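Local coordinates for protein YcaO (Methanopyrus kandleri, PDB 6CIB) that binds an adenine nucleotide and magnesium, and probably uses ATP to drive thioamidation of a peptide backbone, at residues 52-56 and 57-61; 250-253 and 254-258; 297-301 and 302-306; 278-281 and 282-286. All coordinates share one frame; numbering follows the deposited sequence.

Contact 1. Residues 52-56 and 57-61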
loop_
_atom_site.group_PDB
_atom_site.type_symbol
_atom_site.label_atom_id
_atom_site.label_comp_id
_atom_site.label_asym_id
_atom_site.label_seq_id
_atom_site.Cartn_x
_atom_site.Cartn_y
_atom_site.Cartn_z
ATOM N N ARG A 52 5.343 -9.236 -16.500
ATOM C CA ARG A 52 4.126 -8.790 -17.188
ATOM C C ARG A 52 4.462 -7.906 -18.404
ATOM O O ARG A 52 5.326 -7.036 -18.311
ATOM C CB ARG A 52 3.246 -8.002 -16.206
ATOM C CG ARG A 52 1.823 -7.774 -16.679
ATOM C CD ARG A 52 1.058 -6.779 -15.821
ATOM N NE ARG A 52 0.088 -6.079 -16.665
ATOM C CZ ARG A 52 0.101 -4.780 -16.930
ATOM N NH1 ARG A 52 1.008 -3.978 -16.390
ATOM N NH2 ARG A 52 -0.817 -4.274 -17.732
ATOM N N ARG A 53 3.766 -8.132 -19.523
ATOM C CA ARG A 53 3.929 -7.336 -20.749
ATOM C C ARG A 53 2.692 -6.508 -21.027
ATOM O O ARG A 53 1.579 -7.024 -20.929
ATOM C CB ARG A 53 4.124 -8.245 -21.966
ATOM C CG ARG A 53 5.503 -8.827 -22.136
ATOM C CD ARG A 53 5.758 -9.098 -23.616
ATOM N NE ARG A 53 6.601 -10.273 -23.842
ATOM C CZ ARG A 53 7.906 -10.353 -23.568
ATOM N NH1 ARG A 53 8.562 -9.324 -23.035
ATOM N NH2 ARG A 53 8.560 -11.481 -23.821
ATOM N N SER A 54 2.888 -5.245 -21.409
ATOM C CA SER A 54 1.800 -4.388 -21.932
ATOM C C SER A 54 2.340 -3.444 -23.009
ATOM O O SER A 54 3.538 -3.467 -23.311
ATOM C CB SER A 54 1.135 -3.593 -20.799
ATOM O OG SER A 54 1.971 -2.534 -20.347
ATOM N N GLN A 55 1.475 -2.597 -23.563
ATOM C CA GLN A 55 1.923 -1.532 -24.481
ATOM C C GLN A 55 2.945 -0.598 -23.817
ATOM O O GLN A 55 3.670 0.110 -24.510
ATOM C CB GLN A 55 0.739 -0.720 -25.018
ATOM C CG GLN A 55 0.147 0.240 -24.004
ATOM C CD GLN A 55 -0.702 1.331 -24.613
ATOM O OE1 GLN A 55 -1.857 1.108 -24.959
ATOM N NE2 GLN A 55 -0.142 2.529 -24.714
ATOM N N TYR A 56 2.999 -0.605 -22.480
ATOM C CA TYR A 56 3.902 0.274 -21.726
ATOM C C TYR A 56 5.271 -0.340 -21.474
ATOM O O TYR A 56 6.178 0.333 -20.980
ATOM C CB TYR A 56 3.231 0.779 -20.441
ATOM C CG TYR A 56 1.993 1.592 -20.757
ATOM C CD1 TYR A 56 2.101 2.911 -21.225
ATOM C CD2 TYR A 56 0.717 1.034 -20.648
ATOM C CE1 TYR A 56 0.974 3.659 -21.540
ATOM C CE2 TYR A 56 -0.422 1.773 -20.975
ATOM C CZ TYR A 56 -0.283 3.086 -21.422
ATOM O OH TYR A 56 -1.395 3.838 -21.749
ATOM N N GLY A 57 5.425 -1.608 -21.844
ATOM C CA GLY A 57 6.707 -2.298 -21.712
ATOM C C GLY A 57 6.616 -3.564 -20.882
ATOM O O GLY A 57 5.543 -4.147 -20.729
ATOM N N GLU A 58 7.762 -3.987 -20.362
ATOM C CA GLU A 58 7.859 -5.187 -19.546
ATOM C C GLU A 58 8.096 -4.789 -18.099
ATOM O O GLU A 58 8.953 -3.953 -17.822
ATOM C CB GLU A 58 8.991 -6.082 -20.044
ATOM C CG GLU A 58 8.978 -7.478 -19.455
ATOM C CD GLU A 58 10.181 -8.287 -19.878
ATOM O OE1 GLU A 58 10.032 -9.099 -20.816
ATOM O OE2 GLU A 58 11.269 -8.098 -19.287
ATOM N N PHE A 59 7.326 -5.393 -17.193
ATOM C CA PHE A 59 7.387 -5.074 -15.769
ATOM C C PHE A 59 7.492 -6.322 -14.901
ATOM O O PHE A 59 6.982 -7.390 -15.265
ATOM C CB PHE A 59 6.156 -4.258 -15.342
ATOM C CG PHE A 59 5.916 -3.023 -16.173
ATOM C CD1 PHE A 59 6.656 -1.856 -15.953
ATOM C CD2 PHE A 59 4.942 -3.024 -17.182
ATOM C CE1 PHE A 59 6.432 -0.717 -16.723
ATOM C CE2 PHE A 59 4.715 -1.886 -17.953
ATOM C CZ PHE A 59 5.460 -0.732 -17.723
ATOM N N TYR A 60 8.172 -6.172 -13.767
ATOM C CA TYR A 60 8.156 -7.162 -12.694
ATOM C C TYR A 60 7.201 -6.730 -11.590
ATOM O O TYR A 60 7.246 -5.586 -11.137
ATOM C CB TYR A 60 9.560 -7.401 -12.126
ATOM C CG TYR A 60 10.467 -8.167 -13.057
ATOM C CD1 TYR A 60 10.417 -9.565 -13.123
ATOM C CD2 TYR A 60 11.375 -7.496 -13.889
ATOM C CE1 TYR A 60 11.241 -10.273 -13.990
ATOM C CE2 TYR A 60 12.215 -8.196 -14.753
ATOM C CZ TYR A 60 12.144 -9.579 -14.801
ATOM O OH TYR A 60 12.974 -10.272 -15.654
ATOM N N HIS A 61 6.319 -7.641 -11.190
ATOM C CA HIS A 61 5.417 -7.423 -10.055
ATOM C C HIS A 61 5.602 -8.564 -9.069
ATOM O O HIS A 61 5.955 -9.684 -9.457
ATOM C CB HIS A 61 3.953 -7.337 -10.499
ATOM C CG HIS A 61 3.711 -6.365 -11.615
ATOM N ND1 HIS A 61 3.835 -5.000 -11.459
ATOM C CD2 HIS A 61 3.352 -6.565 -12.907
ATOM C CE1 HIS A 61 3.564 -4.402 -12.606
ATOM N NE2 HIS A 61 3.263 -5.328 -13.500
#

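Contact 2. Residues 250-253 and 254-258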
loop_
_atom_site.group_PDB
_atom_site.type_symbol
_atom_site.label_atom_id
_atom_site.label_comp_id
_atom_site.label_asym_id
_atom_site.label_seq_id
_atom_site.Cartn_x
_atom_site.Cartn_y
_atom_site.Cartn_z
ATOM N N LEU A 250 5.954 -9.139 5.977
ATOM C CA LEU A 250 5.748 -9.682 4.629
ATOM C C LEU A 250 6.367 -8.803 3.529
ATOM O O LEU A 250 6.894 -9.321 2.549
ATOM C CB LEU A 250 4.256 -9.923 4.352
ATOM C CG LEU A 250 3.545 -11.024 5.154
ATOM C CD1 LEU A 250 2.065 -11.034 4.819
ATOM C CD2 LEU A 250 4.123 -12.410 4.924
ATOM N N GLU A 251 6.300 -7.484 3.713
ATOM C CA GLU A 251 6.927 -6.542 2.793
ATOM C C GLU A 251 8.451 -6.642 2.811
ATOM O O GLU A 251 9.077 -6.572 1.762
ATOM C CB GLU A 251 6.448 -5.109 3.039
ATOM C CG GLU A 251 5.482 -4.609 1.968
ATOM C CD GLU A 251 5.027 -3.174 2.180
ATOM O OE1 GLU A 251 5.840 -2.327 2.619
ATOM O OE2 GLU A 251 3.837 -2.888 1.910
ATOM N N VAL A 252 9.029 -6.845 3.999
ATOM C CA VAL A 252 10.467 -7.131 4.136
ATOM C C VAL A 252 10.854 -8.383 3.334
ATOM O O VAL A 252 11.778 -8.334 2.524
ATOM C CB VAL A 252 10.881 -7.245 5.617
ATOM C CG1 VAL A 252 12.273 -7.844 5.761
ATOM C CG2 VAL A 252 10.826 -5.880 6.285
ATOM N N ALA A 253 10.128 -9.484 3.533
ATOM C CA ALA A 253 10.401 -10.722 2.783
ATOM C C ALA A 253 10.330 -10.484 1.271
ATOM O O ALA A 253 11.210 -10.923 0.543
ATOM C CB ALA A 253 9.445 -11.831 3.202
ATOM N N GLN A 254 9.288 -9.780 0.823
ATOM C CA GLN A 254 9.144 -9.371 -0.569
ATOM C C GLN A 254 10.351 -8.555 -1.057
ATOM O O GLN A 254 10.892 -8.825 -2.143
ATOM C CB GLN A 254 7.858 -8.571 -0.750
ATOM C CG GLN A 254 7.549 -8.176 -2.189
ATOM C CD GLN A 254 6.149 -7.614 -2.329
ATOM O OE1 GLN A 254 5.262 -8.258 -2.892
ATOM N NE2 GLN A 254 5.932 -6.433 -1.784
ATOM N N GLY A 255 10.761 -7.579 -0.241
ATOM C CA GLY A 255 11.930 -6.742 -0.522
ATOM C C GLY A 255 13.199 -7.559 -0.710
ATOM O O GLY A 255 13.952 -7.326 -1.656
ATOM N N LEU A 256 13.415 -8.532 0.178
ATOM C CA LEU A 256 14.588 -9.405 0.105
ATOM C C LEU A 256 14.596 -10.305 -1.110
ATOM O O LEU A 256 15.655 -10.510 -1.719
ATOM C CB LEU A 256 14.757 -10.224 1.390
ATOM C CG LEU A 256 15.041 -9.411 2.658
ATOM C CD1 LEU A 256 14.892 -10.262 3.908
ATOM C CD2 LEU A 256 16.415 -8.765 2.585
ATOM N N SER A 257 13.422 -10.827 -1.473
ATOM C CA SER A 257 13.265 -11.600 -2.704
ATOM C C SER A 257 13.674 -10.777 -3.926
ATOM O O SER A 257 14.437 -11.261 -4.770
ATOM C CB SER A 257 11.829 -12.112 -2.851
ATOM O OG SER A 257 11.612 -12.644 -4.147
HETATM N N MSE A 258 13.183 -9.537 -3.994
HETATM C CA MSE A 258 13.482 -8.609 -5.099
HETATM C C MSE A 258 14.945 -8.263 -5.202
HETATM O O MSE A 258 15.508 -8.253 -6.310
HETATM C CB MSE A 258 12.754 -7.276 -4.916
HETATM C CG MSE A 258 11.261 -7.426 -4.711
HETATM SE SE MSE A 258 10.442 -7.895 -6.424
HETATM C CE MSE A 258 9.373 -6.241 -6.263
#

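Contact 3. Residues 297-301 and 302-306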
loop_
_atom_site.group_PDB
_atom_site.type_symbol
_atom_site.label_atom_id
_atom_site.label_comp_id
_atom_site.label_asym_id
_atom_site.label_seq_id
_atom_site.Cartn_x
_atom_site.Cartn_y
_atom_site.Cartn_z
ATOM N N GLY A 297 11.814 5.405 22.638
ATOM C CA GLY A 297 10.852 4.694 23.482
ATOM C C GLY A 297 10.468 3.308 22.989
ATOM O O GLY A 297 10.975 2.830 21.970
ATOM N N THR A 298 9.566 2.663 23.724
ATOM C CA THR A 298 9.110 1.311 23.401
ATOM C C THR A 298 7.611 1.171 23.643
ATOM O O THR A 298 7.081 1.754 24.589
ATOM C CB THR A 298 9.923 0.212 24.142
ATOM O OG1 THR A 298 9.435 -1.083 23.768
ATOM C CG2 THR A 298 9.855 0.358 25.673
ATOM N N VAL A 299 6.939 0.416 22.770
ATOM C CA VAL A 299 5.495 0.158 22.878
ATOM C C VAL A 299 5.245 -1.350 22.874
ATOM O O VAL A 299 5.819 -2.076 22.058
ATOM C CB VAL A 299 4.685 0.850 21.744
ATOM C CG1 VAL A 299 3.185 0.655 21.927
ATOM C CG2 VAL A 299 4.985 2.338 21.685
ATOM N N GLU A 300 4.402 -1.806 23.800
ATOM C CA GLU A 300 3.974 -3.200 23.877
ATOM C C GLU A 300 2.721 -3.376 23.031
ATOM O O GLU A 300 1.775 -2.592 23.168
ATOM C CB GLU A 300 3.675 -3.580 25.330
ATOM C CG GLU A 300 3.971 -5.032 25.666
ATOM C CD GLU A 300 5.461 -5.320 25.753
ATOM O OE1 GLU A 300 5.924 -6.256 25.064
ATOM O OE2 GLU A 300 6.174 -4.609 26.499
ATOM N N ILE A 301 2.706 -4.395 22.165
ATOM C CA ILE A 301 1.582 -4.591 21.234
ATOM C C ILE A 301 0.221 -4.772 21.931
ATOM O O ILE A 301 -0.792 -4.245 21.461
ATOM C CB ILE A 301 1.846 -5.674 20.143
ATOM C CG1 ILE A 301 0.740 -5.622 19.068
ATOM C CG2 ILE A 301 2.020 -7.071 20.747
ATOM C CD1 ILE A 301 1.111 -6.210 17.722
ATOM N N ASP A 302 0.225 -5.475 23.066
ATOM C CA ASP A 302 -0.991 -5.751 23.846
ATOM C C ASP A 302 -1.617 -4.498 24.468
ATOM O O ASP A 302 -2.799 -4.510 24.809
ATOM C CB ASP A 302 -0.718 -6.801 24.929
ATOM C CG ASP A 302 0.097 -7.965 24.413
ATOM O OD1 ASP A 302 1.334 -7.797 24.257
ATOM O OD2 ASP A 302 -0.498 -9.034 24.160
ATOM N N ASP A 303 -0.825 -3.433 24.608
ATOM C CA ASP A 303 -1.303 -2.152 25.128
ATOM C C ASP A 303 -2.153 -1.376 24.117
ATOM O O ASP A 303 -2.886 -0.465 24.498
ATOM C CB ASP A 303 -0.129 -1.277 25.600
ATOM C CG ASP A 303 0.544 -1.803 26.873
ATOM O OD1 ASP A 303 -0.051 -2.616 27.618
ATOM O OD2 ASP A 303 1.687 -1.383 27.135
ATOM N N LEU A 304 -2.046 -1.731 22.838
ATOM C CA LEU A 304 -2.786 -1.043 21.783
ATOM C C LEU A 304 -4.257 -1.464 21.756
ATOM O O LEU A 304 -4.566 -2.644 21.593
ATOM C CB LEU A 304 -2.110 -1.244 20.412
ATOM C CG LEU A 304 -0.640 -0.825 20.254
ATOM C CD1 LEU A 304 -0.114 -1.207 18.879
ATOM C CD2 LEU A 304 -0.431 0.663 20.511
ATOM N N ASP A 305 -5.149 -0.489 21.939
ATOM C CA ASP A 305 -6.604 -0.706 21.897
ATOM C C ASP A 305 -7.064 -1.112 20.503
ATOM O O ASP A 305 -6.586 -0.564 19.513
ATOM C CB ASP A 305 -7.361 0.573 22.291
ATOM C CG ASP A 305 -7.073 1.028 23.715
ATOM O OD1 ASP A 305 -7.194 0.204 24.658
ATOM O OD2 ASP A 305 -6.743 2.226 23.887
ATOM N N ARG A 306 -7.983 -2.071 20.436
ATOM C CA ARG A 306 -8.719 -2.339 19.200
ATOM C C ARG A 306 -9.934 -1.425 19.167
ATOM O O ARG A 306 -10.948 -1.707 19.805
ATOM C CB ARG A 306 -9.129 -3.811 19.086
ATOM C CG ARG A 306 -8.021 -4.716 18.565
ATOM C CD ARG A 306 -8.541 -5.781 17.606
ATOM N NE ARG A 306 -8.885 -5.230 16.291
ATOM C CZ ARG A 306 -9.411 -5.930 15.283
ATOM N NH1 ARG A 306 -9.666 -7.229 15.414
ATOM N NH2 ARG A 306 -9.687 -5.326 14.130
HETATM O O HOH W 1 -3.282 -4.650 20.668
#

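Contact 4. Residues 278-281 and 282-286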
loop_
_atom_site.group_PDB
_atom_site.type_symbol
_atom_site.label_atom_id
_atom_site.label_comp_id
_atom_site.label_asym_id
_atom_site.label_seq_id
_atom_site.Cartn_x
_atom_site.Cartn_y
_atom_site.Cartn_z
ATOM N N GLY A 278 27.075 6.446 -5.788
ATOM C CA GLY A 278 28.011 5.341 -5.565
ATOM C C GLY A 278 27.531 4.448 -4.434
ATOM O O GLY A 278 26.739 4.881 -3.583
ATOM N N LYS A 279 28.023 3.205 -4.426
ATOM C CA LYS A 279 27.562 2.173 -3.496
ATOM C C LYS A 279 27.847 2.500 -2.034
ATOM O O LYS A 279 28.989 2.721 -1.622
ATOM C CB LYS A 279 28.131 0.801 -3.858
ATOM C CG LYS A 279 27.329 -0.355 -3.288
ATOM C CD LYS A 279 28.178 -1.602 -3.190
ATOM C CE LYS A 279 27.323 -2.826 -2.946
ATOM N NZ LYS A 279 28.159 -4.048 -3.059
ATOM N N LEU A 280 26.776 2.504 -1.259
ATOM C CA LEU A 280 26.832 2.792 0.150
ATOM C C LEU A 280 27.301 1.572 0.943
ATOM O O LEU A 280 27.164 0.418 0.505
ATOM C CB LEU A 280 25.444 3.236 0.600
ATOM C CG LEU A 280 25.166 4.490 1.428
ATOM C CD1 LEU A 280 26.207 5.589 1.293
ATOM C CD2 LEU A 280 23.794 5.002 1.016
ATOM N N THR A 281 27.866 1.844 2.111
ATOM C CA THR A 281 28.225 0.809 3.061
ATOM C C THR A 281 27.029 0.577 4.023
ATOM O O THR A 281 26.244 1.514 4.250
ATOM C CB THR A 281 29.549 1.217 3.762
ATOM O OG1 THR A 281 30.435 0.103 3.826
ATOM C CG2 THR A 281 29.331 1.800 5.114
ATOM N N PRO A 282 26.874 -0.657 4.577
ATOM C CA PRO A 282 25.786 -0.890 5.545
ATOM C C PRO A 282 25.794 0.078 6.733
ATOM O O PRO A 282 24.726 0.566 7.130
ATOM C CB PRO A 282 26.025 -2.330 6.020
ATOM C CG PRO A 282 26.754 -2.980 4.891
ATOM C CD PRO A 282 27.602 -1.911 4.270
ATOM N N GLU A 283 26.980 0.370 7.275
ATOM C CA GLU A 283 27.076 1.256 8.442
ATOM C C GLU A 283 26.764 2.724 8.116
ATOM O O GLU A 283 26.188 3.435 8.950
ATOM C CB GLU A 283 28.424 1.103 9.161
ATOM C CG GLU A 283 28.394 1.449 10.653
ATOM C CD GLU A 283 27.445 0.587 11.488
ATOM O OE1 GLU A 283 27.521 -0.660 11.416
ATOM O OE2 GLU A 283 26.622 1.165 12.234
ATOM N N ARG A 284 27.126 3.167 6.912
ATOM C CA ARG A 284 26.734 4.507 6.464
ATOM C C ARG A 284 25.232 4.624 6.171
ATOM O O ARG A 284 24.624 5.660 6.462
ATOM C CB ARG A 284 27.564 5.015 5.275
ATOM C CG ARG A 284 27.052 6.354 4.754
ATOM C CD ARG A 284 28.117 7.414 4.616
ATOM N NE ARG A 284 28.510 8.042 5.883
ATOM C CZ ARG A 284 28.345 9.333 6.193
ATOM N NH1 ARG A 284 27.781 10.187 5.343
ATOM N NH2 ARG A 284 28.753 9.775 7.373
ATOM N N LEU A 285 24.642 3.576 5.595
ATOM C CA LEU A 285 23.186 3.562 5.402
ATOM C C LEU A 285 22.473 3.747 6.739
ATOM O O LEU A 285 21.569 4.577 6.839
ATOM C CB LEU A 285 22.708 2.314 4.643
ATOM C CG LEU A 285 21.239 2.316 4.167
ATOM C CD1 LEU A 285 20.856 3.563 3.375
ATOM C CD2 LEU A 285 20.918 1.048 3.385
ATOM N N LYS A 286 22.926 3.008 7.758
ATOM C CA LYS A 286 22.468 3.164 9.148
ATOM C C LYS A 286 22.546 4.609 9.643
ATOM O O LYS A 286 21.579 5.118 10.213
ATOM C CB LYS A 286 23.291 2.281 10.097
ATOM C CG LYS A 286 22.687 0.934 10.429
ATOM C CD LYS A 286 23.453 0.241 11.549
ATOM C CE LYS A 286 23.032 0.725 12.930
ATOM N NZ LYS A 286 23.331 -0.295 13.974
#

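Contact 1. Residues 52-56 and 57-61
Arg53 and Glu58 meet on one face of the hairpin. Arg53 NH1 forms a salt bridge of 2.7 Å to Glu58 OE1, with the guanidinium and carboxylate planes 26° apart. Arg52, Ser54 and Phe59 share the other face. There the rim of the Phe59 ring points at the turn. Its CE2 lies 3.7 Å from Ser54 OG, close to the ring plane, and Tyr56 CB packs 3.8 Å from Phe59 CZ. Arg52 passes His61, bringing Arg52 CD to 3.5 Å from His61 NE2, which sits at the edge of the guanidinium. The two strands form an antiparallel beta hairpin, closed by a type I turn from Ser54 to Gly57. Arg52 N donates to Phe59 O at 2.8 Å, and Phe59 N returns a bond to Arg52 O. Gly57 has a positive phi of 123°, a conformation that calls for glycine. Ser54 OG, placed between its backbone N and carbonyl carbon (chi1 74°), accepts from Tyr56 N at 3.1 Å and makes an ST turn. Further out, Glu86 holds both Arg52 NH2 and Ser54 OG, while Glu58 OE1 also forms a salt bridge with Arg51. His61 packs on helix 68-85, about 7 Å between side chains from the magnesium ligand Glu81.

Contact 2. Residues 250-253 and 254-258
Leu256 packs back on Val252, one helical turn earlier. Its CB starts 3.7 Å from Val252 O and equally far from Ala253 O. CG comes closer, 3.4 Å from Val252 O, because it is anti to its own carbonyl carbon (chi1 -64°) and leans back over the preceding turn. At the tip, Leu256 CD1 reaches Val252 CG1 at 4.0 Å, and the two side chains run side by side in the same direction. This is an i to i+4 apolar pair within helix 241-260. The alpha-helical bonds run beneath it: Leu256 N donates to Val252 O at 2.9 Å, and Ser257 N to Ala253 O at 3.0 Å. Gln254 N and Gly255 N bond in the same way to Leu250 O and Glu251 O. Gln254 CB also touches Glu251 O at 3.4 Å, and the Gln254 side chain packs beside Lys64, an ADP-binding residue. The side chain of Glu251 lies about 4 Å from the bound ADP, and its OE1 accepts from Phe235 N. Around the helix, Ala253 and Ser257 pack against strands 34-42 and 45-54, and Ser257 OG is hydrogen-bonded to Asp40. Leu256 rests on Val42, Val201 and Glu230.

Contact 3. Residues 297-301 and 302-306
Val299 and Leu304 form the apolar side of this turn. Val299 CG1 meets Leu304 CD2 at 3.9 Å, and the two side chains cross at about a right angle. Leu304 CB also sits 3.4 Å from Ile301 O. Ile301 O is gripped twice: Leu304 N donates to it at 3.1 Å and a water at 2.6 Å. The same water donates to Leu304 O, also at 2.6 Å, and so bridges the two ends of the turn. Asp303 N donates to Glu300 O from well above the carbonyl plane, at 3.1 Å. These i to i+3 bonds mark a 3-10 turn at the end of strand 298-300. The acidic side is looser and nearer solvent. Asp303 OD2 lies 3.5 Å from the aliphatic CB of Glu300. The Glu300 and Asp302 side chains lie side by side, with Glu300 OE1 and Asp302 OD1 4.9 Å apart; these like charges probably disfavour a closer approach. Strand 298-300 pairs in parallel with strand 183-185. Val299 and Leu304 both pack on Leu208 of strand 203-209, while Ile301 and Leu304 touch Val245 and Pro241 of helix 241-260.

Contact 4. Residues 278-281 and 282-286
The Pro282 ring meets Thr281 at its CD corner, 3.5 Å from Thr281 OG1, and the two side chains cross at about a right angle. The flat guanidinium of Arg284 is carried away from residues 278-281 by bends at chi2 and chi3, and the arginine touches them with its aliphatic base. The arrangement is the N-terminus of helix 282-288, with Thr281 at the N-cap position and Pro282 as the first helical residue. The Thr281 hydroxyl makes no capping bond. The backbone of Thr281 joins the helix instead: Leu285 N donates to Thr281 O at 2.9 Å, and Lys286 N follows with a bond to Pro282 O. Leu280 lies over the opening turn and divides its two methyls. CD1 of Leu280 packs on Arg284 CG at 3.6 Å, while Leu280 CD2 meets Leu285 CD1 at 4.0 Å. With CG anti to the backbone N (chi1 -169°), Leu285 brings CD1 to this methyl, and its side chain crosses Leu280 at about a right angle. Beyond the segments, Leu285 also rests on Val228, Pro282 touches Met231, and Lys286 NZ pairs with Glu224. The methyl of Thr281 makes a tight approach to the helix: CG2 lies 3.2 Å from Arg284 N and 3.7 Å from Arg284 CB.

Overall arrangement
Contact 2 is the buried member of the set; contacts 3 and 4 lie at the surface, and contact 1 is partly buried. Contacts 1 and 2 share a neighbourhood, because helix 241-260 packs on the sheet that holds the hairpin of contact 1; their nearest atoms are about 5 Å apart. Both approach the nucleotide and magnesium site, which contacts 3 and 4 do not. Contact 4 opens the next helix after that of contact 2, and contact 3 touches the start of helix 241-260, through Pro241 and Val245. The chemistry follows place: charged pairing in the hairpin, apolar i to i+4 packing in the helix, acidic groups with a bridging water in contact 3, and aliphatic packing at a helix start in contact 4.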